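Local coordinates for protein positive phenol-degradative gene regulator (Ralstonia sp. E2, PDB 5FRY) that senses phenolic compounds through this N-terminal domain, part of a transcription activator of phenol-degradation genes that probably binds ATP and DNA, at residues A[90-93]-A[94-98]. Numbering follows the deposited sequence.
Sequences SDFG and MLEMG
One face of the Phe-92 ring is met by CB of Glu-96, 4.3 Å above the ring plane near the rim, while the carboxylate lies past the CE2–CZ edge, raised from the plane on that same side. OE1 of Glu-96 lies 3.7 Å from CE2 of Phe-92, and the ring and carboxylate planes are inclined at 54°, so the acid is neither flat nor upright against the ring. Both side chains leave the backbone with CG anti to N (chi1 166° for Phe-92, -179° for Glu-96), which sends both out the same way from successive turns, so that the Glu-96 chain crosses the ring at a slant.

Beneath this i to i+4 pair, the short helix 91-95 illustrates how a helix begins. Ser-90 is the N-cap: its OG accepts from N of Gly-93 at 3.2 Å, satisfying an amide of the first turn. Three i to i+4 backbone bonds follow, Met-94 N to Ser-90 O (2.8 Å), Leu-95 N to Asp-91 O (2.9 Å) and Glu-96 N to Phe-92 O (2.7 Å). Farther on, CE of Met-97 folds back to 3.6 Å from O of Gly-93.

The buried side chains face the body of the domain. Leu-95 packs on Val-115 and Ile-117 of strand 109-118 and on Phe-128, a residue of the phenol pocket; the Leu-95 side chain is about 5 Å from the bound dimethylphenol. Asp-91 OD2 accepts from N of Ile-119, while Met-94 and Met-97 rest against helix 152-166, where the hydroxyl of Tyr-161, another pocket residue, is hydrogen-bonded to Met-94 O.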
loop_
_atom_site.group_PDB
_atom_site.type_symbol
_atom_site.label_atom_id
_atom_site.label_comp_id
_atom_site.label_asym_id
_atom_site.label_seq_id
_atom_site.Cartn_x
_atom_site.Cartn_y
_atom_site.Cartn_z
ATOM N N SER A 90 -13.468 -6.381 -26.831
ATOM C CA SER A 90 -12.794 -7.578 -27.318
ATOM C C SER A 90 -11.909 -8.156 -26.218
ATOM O O SER A 90 -11.673 -7.505 -25.192
ATOM C CB SER A 90 -11.959 -7.272 -28.562
ATOM O OG SER A 90 -10.789 -6.532 -28.228
ATOM N N ASP A 91 -11.422 -9.375 -26.438
ATOM C CA ASP A 91 -10.463 -10.003 -25.537
ATOM C C ASP A 91 -9.264 -9.110 -25.241
ATOM O O ASP A 91 -8.766 -9.094 -24.120
ATOM C CB ASP A 91 -9.970 -11.318 -26.122
ATOM C CG ASP A 91 -11.045 -12.392 -26.132
ATOM O OD1 ASP A 91 -12.248 -12.043 -26.068
ATOM O OD2 ASP A 91 -10.671 -13.583 -26.200
ATOM N N PHE A 92 -8.779 -8.392 -26.250
ATOM C CA PHE A 92 -7.642 -7.509 -26.039
ATOM C C PHE A 92 -8.061 -6.300 -25.213
ATOM O O PHE A 92 -7.297 -5.810 -24.373
ATOM C CB PHE A 92 -7.035 -7.059 -27.369
ATOM C CG PHE A 92 -6.092 -5.901 -27.232
ATOM C CD1 PHE A 92 -4.799 -6.091 -26.771
ATOM C CD2 PHE A 92 -6.505 -4.612 -27.555
ATOM C CE1 PHE A 92 -3.931 -5.017 -26.634
ATOM C CE2 PHE A 92 -5.641 -3.535 -27.420
ATOM C CZ PHE A 92 -4.357 -3.740 -26.959
ATOM N N GLY A 93 -9.271 -5.813 -25.460
ATOM C CA GLY A 93 -9.818 -4.710 -24.689
ATOM C C GLY A 93 -9.932 -5.095 -23.229
ATOM O O GLY A 93 -9.672 -4.283 -22.336
ATOM N N MET A 94 -10.314 -6.345 -22.993
ATOM C CA MET A 94 -10.388 -6.887 -21.645
ATOM C C MET A 94 -9.004 -6.936 -21.000
ATOM O O MET A 94 -8.803 -6.461 -19.880
ATOM C CB MET A 94 -11.008 -8.287 -21.665
ATOM C CG MET A 94 -12.409 -8.341 -22.233
ATOM S SD MET A 94 -13.545 -7.240 -21.355
ATOM C CE MET A 94 -13.212 -7.687 -19.647
ATOM N N LEU A 95 -8.062 -7.541 -21.715
ATOM C CA LEU A 95 -6.684 -7.651 -21.264
ATOM C C LEU A 95 -6.113 -6.275 -20.952
ATOM O O LEU A 95 -5.504 -6.064 -19.900
ATOM C CB LEU A 95 -5.843 -8.356 -22.330
ATOM C CG LEU A 95 -4.347 -8.592 -22.114
ATOM C CD1 LEU A 95 -3.533 -7.311 -22.320
ATOM C CD2 LEU A 95 -4.081 -9.180 -20.741
ATOM N N GLU A 96 -6.352 -5.335 -21.865
ATOM C CA GLU A 96 -5.757 -4.008 -21.790
ATOM C C GLU A 96 -6.193 -3.227 -20.554
ATOM O O GLU A 96 -5.602 -2.189 -20.234
ATOM C CB GLU A 96 -6.089 -3.206 -23.060
ATOM C CG GLU A 96 -5.467 -1.805 -23.075
ATOM C CD GLU A 96 -5.576 -1.102 -24.425
ATOM O OE1 GLU A 96 -6.706 -0.967 -24.940
ATOM O OE2 GLU A 96 -4.528 -0.680 -24.965
ATOM N N MET A 97 -7.215 -3.714 -19.861
ATOM C CA MET A 97 -7.666 -3.029 -18.665
ATOM C C MET A 97 -6.673 -3.272 -17.525
ATOM O O MET A 97 -6.488 -2.403 -16.674
ATOM C CB MET A 97 -9.083 -3.467 -18.288
ATOM C CG MET A 97 -10.172 -2.722 -19.062
ATOM S SD MET A 97 -11.887 -3.275 -18.765
ATOM C CE MET A 97 -11.845 -4.878 -19.542
ATOM N N GLY A 98 -6.040 -4.442 -17.529
ATOM C CA GLY A 98 -4.958 -4.763 -16.611
ATOM C C GLY A 98 -3.906 -3.671 -16.548
ATOM O O GLY A 98 -3.790 -2.965 -15.539
#